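Long-range contacts in pentalenene synthase (Streptomyces chartreusis NRRL 3882, PDB 6Q4S), which probably cyclises (2E,6E)-farnesyl diphosphate, with magnesium, to the bicyclic sesquiterpene alcohol 7-epi-alpha-eudesmol, releasing diphosphate: residues A[4-8]-A[225-229]; A[173-177]-A[220-224]; A[240-244]-A[256-262]; A[270-274]-A[298-302]. One frame throughout, in Å; residues are numbered along the deposited sequence. Where two conformers were deposited one is given.

In the fold
The modelled chain starts at Asp-4, and contact 1 at once sets this N-terminal loop against segment 225-229. It closes a loop of more than 200 residues. Contact 2 falls within that loop and joins helix 170-180 to helix 206-228, which contact 1 also uses. Contact 3 follows in series and packs the short helix 240-248 on helix 252-284. Contact 4 comes last, tying helix 252-284 to helix 288-313. No two contacts cross along the chain. Contacts 1, 2 and 3 touch one another; contacts 2 and 3 meet where Asp-224 reaches the start of helix 240-248. Contact 4 stands apart, touching none of them.

Contact 1 (A[4-8]-A[225-229]); sequences DVRFD and IHSFE
Glu-229 reaches the N-terminal segment with its carboxylate and takes the backbone N-H of Val-5. The bond from Val-5 N to Glu-229 OE2 is 2.8 Å long and nearly straight, at 173°. It arrives on the syn side of the carboxylate, 25° out of its plane. The chain of Glu-229 is extended beyond CG, which carries the group across to the loop. The other oxygen, Glu-229 OE1, lies 3.2 Å from Asp-4 OD1. Both are acceptors, so this is a close approach of like charges and not a bond. It might raise the proton affinity of one of the acids.

The apolar part is small. Val-5 CB sits 3.7 Å from Ile-225 CG2, the two side chains crossing at about a right angle. The other branch of Ile-225 ends in CD1, which meets Phe-7 CZ at 3.8 Å, at the edge of the ring and in its plane.

Segment 225-229 also holds Ser-227, probably a magnesium ligand as in a close relative, but its side chain takes no part here. Helix 252-284 borders the contact, with Thr-256 and Tyr-260 against Val-5 and Thr-263 against Phe-7. From helix 288-313, Tyr-309 OH accepts the N-H of Phe-7.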
loop_
_atom_site.group_PDB
_atom_site.type_symbol
_atom_site.label_atom_id
_atom_site.label_comp_id
_atom_site.label_asym_id
_atom_site.label_seq_id
_atom_site.Cartn_x
_atom_site.Cartn_y
_atom_site.Cartn_z
ATOM N N ASP A 4 29.094 10.447 26.159
ATOM C CA ASP A 4 27.716 9.923 25.884
ATOM C C ASP A 4 26.693 11.052 25.647
ATOM O O ASP A 4 26.334 11.796 26.570
ATOM C CB ASP A 4 27.242 9.000 27.021
ATOM C CG ASP A 4 27.717 7.561 26.854
ATOM O OD1 ASP A 4 27.854 7.110 25.693
ATOM O OD2 ASP A 4 27.938 6.878 27.888
ATOM N N VAL A 5 26.232 11.164 24.399
ATOM C CA VAL A 5 25.197 12.131 24.013
ATOM C C VAL A 5 23.864 11.803 24.761
ATOM O O VAL A 5 23.362 10.654 24.767
ATOM C CB VAL A 5 25.024 12.216 22.457
ATOM C CG1 VAL A 5 23.964 13.201 22.075
ATOM C CG2 VAL A 5 26.310 12.684 21.771
ATOM N N ARG A 6 23.374 12.821 25.461
ATOM C CA ARG A 6 22.085 12.833 26.139
ATOM C C ARG A 6 21.286 13.901 25.426
ATOM O O ARG A 6 21.840 14.827 24.836
ATOM C CB ARG A 6 22.251 13.152 27.665
ATOM C CG ARG A 6 22.256 11.935 28.606
ATOM C CD ARG A 6 22.733 10.625 27.948
ATOM N NE ARG A 6 23.078 9.534 28.874
ATOM C CZ ARG A 6 23.608 8.352 28.507
ATOM N NH1 ARG A 6 23.836 8.051 27.228
ATOM N NH2 ARG A 6 23.907 7.442 29.431
ATOM N N PHE A 7 19.973 13.772 25.447
ATOM C CA PHE A 7 19.132 14.829 24.864
ATOM C C PHE A 7 18.192 15.185 25.985
ATOM O O PHE A 7 17.775 14.297 26.761
ATOM C CB PHE A 7 18.316 14.329 23.639
ATOM C CG PHE A 7 19.150 13.948 22.443
ATOM C CD1 PHE A 7 19.734 12.706 22.357
ATOM C CD2 PHE A 7 19.359 14.844 21.408
ATOM C CE1 PHE A 7 20.497 12.336 21.264
ATOM C CE2 PHE A 7 20.128 14.471 20.302
ATOM C CZ PHE A 7 20.684 13.223 20.243
ATOM N N ASP A 8 17.852 16.457 26.094
ATOM C CA ASP A 8 16.775 16.807 26.990
ATOM C C ASP A 8 15.573 17.216 26.153
ATOM O O ASP A 8 15.527 18.306 25.575
ATOM C CB ASP A 8 17.174 17.846 28.044
ATOM C CG ASP A 8 16.191 17.860 29.204
ATOM O OD1 ASP A 8 16.099 16.832 29.957
ATOM O OD2 ASP A 8 15.477 18.874 29.313
ATOM N N ILE A 225 23.322 7.608 16.743
ATOM C CA ILE A 225 24.194 8.119 17.813
ATOM C C ILE A 225 24.338 7.074 18.905
ATOM O O ILE A 225 25.437 6.840 19.390
ATOM C CB ILE A 225 23.703 9.438 18.376
ATOM C CG1 ILE A 225 23.792 10.510 17.283
ATOM C CG2 ILE A 225 24.516 9.846 19.614
ATOM C CD1 ILE A 225 22.986 11.734 17.594
ATOM N N HIS A 226 23.231 6.425 19.265
ATOM C CA HIS A 226 23.225 5.465 20.318
ATOM C C HIS A 226 23.948 4.186 19.894
ATOM O O HIS A 226 24.725 3.690 20.687
ATOM C CB HIS A 226 21.795 5.172 20.792
ATOM C CG HIS A 226 21.751 4.475 22.107
ATOM N ND1 HIS A 226 21.504 3.119 22.228
ATOM C CD2 HIS A 226 22.001 4.931 23.361
ATOM C CE1 HIS A 226 21.584 2.778 23.504
ATOM N NE2 HIS A 226 21.889 3.857 24.211
ATOM N N SER A 227 23.720 3.648 18.687
ATOM C CA SER A 227 24.435 2.422 18.219
ATOM C C SER A 227 25.943 2.660 18.072
ATOM O O SER A 227 26.727 1.736 18.254
ATOM C CB SER A 227 23.991 1.944 16.824
ATOM O OG SER A 227 22.614 2.058 16.668
ATOM N N PHE A 228 26.318 3.875 17.675
ATOM C CA PHE A 228 27.710 4.218 17.377
ATOM C C PHE A 228 28.521 4.153 18.655
ATOM O O PHE A 228 29.469 3.380 18.720
ATOM C CB PHE A 228 27.829 5.618 16.816
ATOM C CG PHE A 228 29.244 6.050 16.625
ATOM C CD1 PHE A 228 29.975 5.582 15.538
ATOM C CD2 PHE A 228 29.877 6.873 17.577
ATOM C CE1 PHE A 228 31.297 5.953 15.384
ATOM C CE2 PHE A 228 31.202 7.244 17.431
ATOM C CZ PHE A 228 31.912 6.789 16.324
ATOM N N GLU A 229 28.085 4.937 19.662
ATOM C CA GLU A 229 28.629 4.937 21.047
ATOM C C GLU A 229 28.814 3.546 21.709
ATOM O O GLU A 229 29.401 3.478 22.785
ATOM C CB GLU A 229 27.780 5.844 21.966
ATOM C CG GLU A 229 27.956 7.336 21.683
ATOM C CD GLU A 229 26.954 8.237 22.415
ATOM O OE1 GLU A 229 26.009 7.734 23.094
ATOM O OE2 GLU A 229 27.107 9.481 22.297
#

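Contact 2 (A[173-177]-A[220-224]); sequences YAEFR and GFMND
Arg-177 and Asp-224 form a salt bridge between two helices of the all-helical terpene synthase fold. The short helical segments run at 105° to each other. Arg-177 NE gives its N-H to Asp-224 OD1 at 3.0 Å, and NH2 adds a weak bond to the same oxygen. The guanidinium and carboxylate planes are only 4° apart, yet they are offset, since OD1 lies 28° out of the guanidinium plane. A bend at chi2 turns the arginine across helix 206-228, with Gly-220 CA over one face of the guanidinium. Its NH2 also makes a weak bond to Gly-220 O.

Phe-221 supplies the apolar part. Its CZ meets Ala-174 CB at 4.1 Å, near the plane of the ring.

Arg-177 probably binds substrate and Asn-223 a magnesium ion, as in a close relative. A water accepts from Arg-177 NH2 at 2.8 Å and from Asn-223 ND2 at 3.3 Å, so it links the two. Asn-308 holds the OD1 of Asn-223.

Asp-224 OD2 is gripped twice, because the backbone N-H of Leu-240 also bonds to it. The hydroxyl of Tyr-173 gives it the other bond, a very short one of 2.5 Å from OH to OD2.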
loop_
_atom_site.group_PDB
_atom_site.type_symbol
_atom_site.label_atom_id
_atom_site.label_comp_id
_atom_site.label_asym_id
_atom_site.label_seq_id
_atom_site.Cartn_x
_atom_site.Cartn_y
_atom_site.Cartn_z
ATOM N N TYR A 173 22.248 9.503 2.621
ATOM C CA TYR A 173 22.175 8.683 3.812
ATOM C C TYR A 173 20.980 9.176 4.616
ATOM O O TYR A 173 20.197 8.331 5.039
ATOM C CB TYR A 173 23.463 8.680 4.675
ATOM C CG TYR A 173 23.251 7.854 5.909
ATOM C CD1 TYR A 173 23.327 6.464 5.855
ATOM C CD2 TYR A 173 22.884 8.450 7.081
ATOM C CE1 TYR A 173 23.066 5.676 6.952
ATOM C CE2 TYR A 173 22.594 7.676 8.209
ATOM C CZ TYR A 173 22.677 6.303 8.152
ATOM O OH TYR A 173 22.396 5.577 9.277
ATOM N N ALA A 174 20.823 10.493 4.765
ATOM C CA ALA A 174 19.748 11.081 5.531
ATOM C C ALA A 174 18.408 10.706 4.914
ATOM O O ALA A 174 17.489 10.285 5.621
ATOM C CB ALA A 174 19.864 12.578 5.563
ATOM N N GLU A 175 18.303 10.831 3.584
ATOM C CA GLU A 175 17.073 10.413 2.857
ATOM C C GLU A 175 16.760 8.955 3.075
ATOM O O GLU A 175 15.627 8.618 3.369
ATOM C CB GLU A 175 17.188 10.631 1.341
ATOM C CG GLU A 175 15.869 10.466 0.587
ATOM C CD GLU A 175 15.946 10.884 -0.893
ATOM O OE1 GLU A 175 15.584 10.026 -1.743
ATOM O OE2 GLU A 175 16.365 12.046 -1.190
ATOM N N PHE A 176 17.759 8.102 2.892
ATOM C CA PHE A 176 17.600 6.664 3.084
ATOM C C PHE A 176 17.186 6.239 4.554
ATOM O O PHE A 176 16.358 5.293 4.761
ATOM C CB PHE A 176 18.881 5.968 2.737
ATOM C CG PHE A 176 18.790 4.483 2.656
ATOM C CD1 PHE A 176 17.934 3.866 1.782
ATOM C CD2 PHE A 176 19.605 3.674 3.429
ATOM C CE1 PHE A 176 17.873 2.467 1.698
ATOM C CE2 PHE A 176 19.572 2.289 3.328
ATOM C CZ PHE A 176 18.688 1.674 2.476
ATOM N N ARG A 177 17.732 6.947 5.517
ATOM C CA ARG A 177 17.587 6.558 6.930
ATOM C C ARG A 177 16.156 6.897 7.353
ATOM O O ARG A 177 15.609 6.190 8.197
ATOM C CB ARG A 177 18.545 7.281 7.836
ATOM C CG ARG A 177 18.455 6.918 9.321
ATOM C CD ARG A 177 18.820 5.478 9.464
ATOM N NE ARG A 177 18.898 5.123 10.841
ATOM C CZ ARG A 177 18.230 4.129 11.401
ATOM N NH1 ARG A 177 17.363 3.361 10.695
ATOM N NH2 ARG A 177 18.392 3.954 12.704
ATOM N N GLY A 220 15.718 8.245 13.819
ATOM C CA GLY A 220 16.790 7.457 13.128
ATOM C C GLY A 220 18.178 7.974 13.517
ATOM O O GLY A 220 19.113 7.193 13.731
ATOM N N PHE A 221 18.286 9.288 13.628
ATOM C CA PHE A 221 19.591 9.918 13.995
ATOM C C PHE A 221 19.956 9.638 15.473
ATOM O O PHE A 221 21.111 9.345 15.779
ATOM C CB PHE A 221 19.544 11.403 13.761
ATOM C CG PHE A 221 19.450 11.823 12.291
ATOM C CD1 PHE A 221 19.679 10.962 11.221
ATOM C CD2 PHE A 221 19.104 13.124 12.010
ATOM C CE1 PHE A 221 19.534 11.402 9.884
ATOM C CE2 PHE A 221 18.960 13.568 10.691
ATOM C CZ PHE A 221 19.186 12.729 9.645
ATOM N N MET A 222 18.967 9.665 16.396
ATOM C CA MET A 222 19.239 9.264 17.800
ATOM C C MET A 222 19.655 7.833 17.894
ATOM O O MET A 222 20.609 7.477 18.602
ATOM C CB MET A 222 17.996 9.503 18.704
ATOM C CG MET A 222 17.654 10.978 18.854
ATOM S SD MET A 222 16.362 11.530 20.052
ATOM C CE MET A 222 16.837 10.410 21.283
ATOM N N ASN A 223 18.958 6.969 17.169
ATOM C CA ASN A 223 19.367 5.621 17.141
ATOM C C ASN A 223 20.761 5.399 16.545
ATOM O O ASN A 223 21.467 4.540 17.057
ATOM C CB ASN A 223 18.374 4.715 16.431
ATOM C CG ASN A 223 17.034 4.579 17.185
ATOM O OD1 ASN A 223 16.857 5.107 18.273
ATOM N ND2 ASN A 223 16.097 3.898 16.571
ATOM N N ASP A 224 21.168 6.137 15.499
ATOM C CA ASP A 224 22.561 6.015 15.025
ATOM C C ASP A 224 23.591 6.488 16.092
ATOM O O ASP A 224 24.566 5.845 16.278
ATOM C CB ASP A 224 22.771 6.841 13.775
ATOM C CG ASP A 224 22.063 6.253 12.524
ATOM O OD1 ASP A 224 21.316 5.216 12.612
ATOM O OD2 ASP A 224 22.340 6.817 11.428
HETATM O O HOH W 1 16.680 2.114 13.899
#

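Contact 3 (A[240-244]-A[256-262]); sequences LIAVL and TDEAYRM
Ala-259 offers a low spot on helix 252-284, and two leucines of segment 240-244 settle on it. Leu-240 sends CD2 to 3.7 Å from Ala-259 CB. Leu-244 lays CD1 over the backbone, 3.3 Å from Ala-259 N and 3.8 Å from Ala-259 CB. Ile-241 CD1 also points to this spot, but its exact fit there is doubtful.

The next hollow is bounded by Met-262. Its chain bends at chi3 (72°), and the sulfur touches a methyl of each of the two leucines. Met-262 SD is 3.9 Å from Leu-244 CD2 and 4.0 Å from Leu-240 CD1. Leu-244 and Met-262 run alongside one another, pointing opposite ways. This is a helix-helix contact in the all-helical terpene synthase fold, where segments 240-244 and 256-262 cross at 116° with 8.9 Å between their axes. No hydrogen bond spans the two segments.

Farther along, Leu-244 CD2 rests on the aliphatic part of Glu-258, 3.9 Å from its CG, the side chains crossing at about a right angle. The glutamate head turns the other way, to Arg-261 one turn on. Arg-261 holds it side-on, NE to OE1 and NH2 to OE2. At the other end Ile-241 CG2 is 3.8 Å from Thr-256 OG1, a hydroxyl already bonded to Trp-252 O. Phe-228 of helix 206-228 packs against both Ile-241 and Thr-256.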
loop_
_atom_site.group_PDB
_atom_site.type_symbol
_atom_site.label_atom_id
_atom_site.label_comp_id
_atom_site.label_asym_id
_atom_site.label_seq_id
_atom_site.Cartn_x
_atom_site.Cartn_y
_atom_site.Cartn_z
ATOM N N LEU A 240 25.078 7.475 10.779
ATOM C CA LEU A 240 25.205 8.914 10.617
ATOM C C LEU A 240 26.619 9.540 10.988
ATOM O O LEU A 240 27.134 10.453 10.273
ATOM C CB LEU A 240 24.161 9.618 11.425
ATOM C CG LEU A 240 24.194 11.151 11.445
ATOM C CD1 LEU A 240 24.005 11.706 10.046
ATOM C CD2 LEU A 240 23.148 11.744 12.366
ATOM N N ILE A 241 27.147 9.089 12.115
ATOM C CA ILE A 241 28.438 9.546 12.670
ATOM C C ILE A 241 29.558 9.283 11.664
ATOM O O ILE A 241 30.239 10.213 11.231
ATOM C CB ILE A 241 28.778 8.820 13.988
ATOM C CG1 ILE A 241 27.648 9.047 14.998
ATOM C CG2 ILE A 241 30.125 9.291 14.556
ATOM C CD1 ILE A 241 27.571 10.473 15.488
ATOM N N ALA A 242 29.679 8.024 11.273
ATOM C CA ALA A 242 30.653 7.572 10.242
ATOM C C ALA A 242 30.505 8.337 8.920
ATOM O O ALA A 242 31.482 8.750 8.281
ATOM C CB ALA A 242 30.483 6.105 10.006
ATOM N N VAL A 243 29.275 8.603 8.544
ATOM C CA VAL A 243 29.018 9.252 7.286
ATOM C C VAL A 243 29.488 10.675 7.339
ATOM O O VAL A 243 30.042 11.230 6.329
ATOM C CB VAL A 243 27.498 9.161 6.968
ATOM C CG1 VAL A 243 27.089 10.081 5.832
ATOM C CG2 VAL A 243 27.157 7.707 6.636
ATOM N N LEU A 244 29.202 11.328 8.471
ATOM C CA LEU A 244 29.599 12.726 8.635
ATOM C C LEU A 244 31.142 12.881 8.610
ATOM O O LEU A 244 31.655 13.908 8.116
ATOM C CB LEU A 244 29.056 13.345 9.903
ATOM C CG LEU A 244 27.605 13.775 9.909
ATOM C CD1 LEU A 244 27.079 13.911 11.335
ATOM C CD2 LEU A 244 27.418 15.085 9.205
ATOM N N THR A 256 30.481 13.303 15.915
ATOM C CA THR A 256 29.492 13.193 17.012
ATOM C C THR A 256 28.797 14.512 17.308
ATOM O O THR A 256 27.564 14.575 17.321
ATOM C CB THR A 256 30.151 12.522 18.228
ATOM O OG1 THR A 256 30.630 11.235 17.819
ATOM C CG2 THR A 256 29.159 12.345 19.385
ATOM N N ASP A 257 29.552 15.585 17.483
ATOM C CA ASP A 257 28.971 16.888 17.746
ATOM C C ASP A 257 28.031 17.291 16.636
ATOM O O ASP A 257 26.968 17.878 16.881
ATOM C CB ASP A 257 30.034 18.034 17.851
ATOM C CG ASP A 257 31.109 17.826 18.979
ATOM O OD1 ASP A 257 30.861 17.057 19.934
ATOM O OD2 ASP A 257 32.218 18.442 18.865
ATOM N N GLU A 258 28.455 17.073 15.394
ATOM C CA GLU A 258 27.611 17.433 14.293
ATOM C C GLU A 258 26.298 16.546 14.193
ATOM O O GLU A 258 25.267 17.083 13.903
ATOM C CB GLU A 258 28.388 17.408 12.959
ATOM C CG GLU A 258 27.686 18.017 11.718
ATOM C CD GLU A 258 27.119 19.417 11.889
ATOM O OE1 GLU A 258 27.441 20.164 12.868
ATOM O OE2 GLU A 258 26.326 19.799 10.998
ATOM N N ALA A 259 26.412 15.241 14.329
ATOM C CA ALA A 259 25.230 14.357 14.446
ATOM C C ALA A 259 24.228 14.874 15.496
ATOM O O ALA A 259 23.021 14.974 15.245
ATOM C CB ALA A 259 25.687 12.944 14.777
ATOM N N TYR A 260 24.757 15.304 16.638
ATOM C CA TYR A 260 23.966 15.905 17.709
ATOM C C TYR A 260 23.327 17.162 17.246
ATOM O O TYR A 260 22.108 17.321 17.412
ATOM C CB TYR A 260 24.867 16.106 18.930
ATOM C CG TYR A 260 24.343 16.784 20.149
ATOM C CD1 TYR A 260 23.411 16.152 20.971
ATOM C CD2 TYR A 260 24.898 18.010 20.584
ATOM C CE1 TYR A 260 22.978 16.751 22.161
ATOM C CE2 TYR A 260 24.488 18.608 21.774
ATOM C CZ TYR A 260 23.526 17.978 22.556
ATOM O OH TYR A 260 23.103 18.559 23.721
ATOM N N ARG A 261 24.076 18.050 16.604
ATOM C CA ARG A 261 23.449 19.279 16.073
ATOM C C ARG A 261 22.343 19.019 14.972
ATOM O O ARG A 261 21.362 19.726 14.893
ATOM C CB ARG A 261 24.523 20.273 15.559
ATOM C CG ARG A 261 24.038 21.718 15.388
ATOM C CD ARG A 261 24.823 22.549 14.352
ATOM N NE ARG A 261 24.778 21.904 13.035
ATOM C CZ ARG A 261 23.715 21.858 12.223
ATOM N NH1 ARG A 261 22.570 22.484 12.501
ATOM N NH2 ARG A 261 23.814 21.179 11.100
ATOM N N MET A 262 22.566 18.081 14.078
ATOM C CA MET A 262 21.544 17.716 13.062
ATOM C C MET A 262 20.189 17.245 13.693
ATOM O O MET A 262 19.084 17.597 13.229
ATOM C CB MET A 262 22.100 16.570 12.229
ATOM C CG MET A 262 23.222 16.985 11.275
ATOM S SD MET A 262 23.650 15.674 10.104
ATOM C CE MET A 262 22.233 15.670 8.992
#

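Contact 4 (A[270-274]-A[298-302]); sequences YLELQ and VEAIQ
Tyr-270 swings its ring across to helix 288-313 because CG is trans to the backbone N, at a chi1 of 172°. Ile-301 meets it with CG2, the branch likewise trans to its own backbone N. Ile-301 CG2 comes within 3.8 Å of Tyr-270 CE1 and 3.7 Å of Tyr-270 OH. The two side chains meet at a slant. Val-298 brings CG1 to 3.8 Å from the same tyrosine OH, and Gln-302 CG lies at 3.9 Å from it. On the helix 288-313 side the phenol oxygen thus meets carbon atoms of three residues.

Gln-274, one turn on from Tyr-270, extends beyond CG and passes Val-298 obliquely. Its CG is 3.8 Å from Val-298 CG1. Its amide comes up to that of Gln-302, with the two planes 58° apart.

The short segments run nearly antiparallel, at 159°, and their axes stay 12.5 Å apart. Long side chains fill that width, joining helix 252-284 to helix 288-313 within the helical bundle. Phe-11 of the N-terminal loop packs on Tyr-270, Gln-274 and Gln-302, and Met-211 of helix 206-228 also touches Tyr-270. The contact lies away from the magnesium and substrate sites expected from a close relative, and its mixed chemistry of methyl groups, a phenol and two amides implies a join that rests on no charged pair.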
loop_
_atom_site.group_PDB
_atom_site.type_symbol
_atom_site.label_atom_id
_atom_site.label_comp_id
_atom_site.label_asym_id
_atom_site.label_seq_id
_atom_site.Cartn_x
_atom_site.Cartn_y
_atom_site.Cartn_z
ATOM N N TYR A 270 10.502 20.151 14.180
ATOM C CA TYR A 270 9.356 19.353 14.673
ATOM C C TYR A 270 8.546 20.156 15.714
ATOM O O TYR A 270 7.303 20.351 15.560
ATOM C CB TYR A 270 9.759 17.947 15.254
ATOM C CG TYR A 270 8.543 17.281 15.911
ATOM C CD1 TYR A 270 7.537 16.676 15.125
ATOM C CD2 TYR A 270 8.348 17.365 17.267
ATOM C CE1 TYR A 270 6.406 16.132 15.706
ATOM C CE2 TYR A 270 7.208 16.850 17.869
ATOM C CZ TYR A 270 6.227 16.240 17.096
ATOM O OH TYR A 270 5.094 15.725 17.714
ATOM N N LEU A 271 9.247 20.681 16.727
ATOM C CA LEU A 271 8.598 21.517 17.732
ATOM C C LEU A 271 7.918 22.778 17.181
ATOM O O LEU A 271 6.830 23.135 17.664
ATOM C CB LEU A 271 9.564 21.848 18.849
ATOM C CG LEU A 271 10.057 20.639 19.622
ATOM C CD1 LEU A 271 11.158 21.031 20.610
ATOM C CD2 LEU A 271 8.912 19.904 20.340
ATOM N N GLU A 272 8.505 23.424 16.170
ATOM C CA GLU A 272 7.847 24.582 15.488
ATOM C C GLU A 272 6.549 24.167 14.781
ATOM O O GLU A 272 5.559 24.922 14.750
ATOM C CB GLU A 272 8.742 25.250 14.430
ATOM C CG GLU A 272 9.946 26.051 14.947
ATOM C CD GLU A 272 11.089 26.294 13.914
ATOM O OE1 GLU A 272 10.944 26.048 12.680
ATOM O OE2 GLU A 272 12.183 26.745 14.354
ATOM N N LEU A 273 6.557 23.002 14.146
ATOM C CA LEU A 273 5.337 22.556 13.433
ATOM C C LEU A 273 4.292 22.147 14.476
ATOM O O LEU A 273 3.100 22.420 14.324
ATOM C CB LEU A 273 5.658 21.454 12.425
ATOM C CG LEU A 273 6.489 21.913 11.253
ATOM C CD1 LEU A 273 7.016 20.738 10.461
ATOM C CD2 LEU A 273 5.667 22.793 10.365
ATOM N N GLN A 274 4.714 21.529 15.554
ATOM C CA GLN A 274 3.783 21.273 16.651
ATOM C C GLN A 274 2.966 22.511 17.094
ATOM O O GLN A 274 1.761 22.423 17.316
ATOM C CB GLN A 274 4.489 20.715 17.855
ATOM C CG GLN A 274 4.162 19.307 18.201
ATOM C CD GLN A 274 4.735 18.861 19.515
ATOM O OE1 GLN A 274 5.102 19.684 20.402
ATOM N NE2 GLN A 274 4.734 17.557 19.713
ATOM N N VAL A 298 -0.890 13.765 17.371
ATOM C CA VAL A 298 0.373 14.401 17.729
ATOM C C VAL A 298 0.968 13.711 18.940
ATOM O O VAL A 298 2.169 13.440 18.988
ATOM C CB VAL A 298 0.167 15.927 17.951
ATOM C CG1 VAL A 298 1.451 16.584 18.435
ATOM C CG2 VAL A 298 -0.359 16.564 16.695
ATOM N N GLU A 299 0.142 13.327 19.905
ATOM C CA GLU A 299 0.675 12.605 21.045
ATOM C C GLU A 299 1.297 11.254 20.709
ATOM O O GLU A 299 2.269 10.868 21.368
ATOM C CB GLU A 299 -0.352 12.476 22.188
ATOM C CG GLU A 299 -0.786 13.816 22.764
ATOM C CD GLU A 299 -1.877 13.689 23.852
ATOM O OE1 GLU A 299 -2.128 12.600 24.504
ATOM O OE2 GLU A 299 -2.505 14.731 24.044
ATOM N N ALA A 300 0.736 10.534 19.725
ATOM C CA ALA A 300 1.312 9.291 19.269
ATOM C C ALA A 300 2.774 9.548 18.735
ATOM O O ALA A 300 3.642 8.758 18.982
ATOM C CB ALA A 300 0.442 8.649 18.147
ATOM N N ILE A 301 2.990 10.668 18.074
ATOM C CA ILE A 301 4.327 11.024 17.599
ATOM C C ILE A 301 5.232 11.255 18.818
ATOM O O ILE A 301 6.294 10.662 18.906
ATOM C CB ILE A 301 4.345 12.231 16.663
ATOM C CG1 ILE A 301 3.474 11.986 15.433
ATOM C CG2 ILE A 301 5.818 12.460 16.242
ATOM C CD1 ILE A 301 3.273 13.202 14.585
ATOM N N GLN A 302 4.750 12.014 19.812
ATOM C CA GLN A 302 5.546 12.270 21.026
ATOM C C GLN A 302 5.874 11.007 21.776
ATOM O O GLN A 302 6.995 10.808 22.293
ATOM C CB GLN A 302 4.791 13.201 21.958
ATOM C CG GLN A 302 4.372 14.532 21.364
ATOM C CD GLN A 302 3.500 15.387 22.335
ATOM O OE1 GLN A 302 2.977 14.905 23.333
ATOM N NE2 GLN A 302 3.388 16.657 22.035
#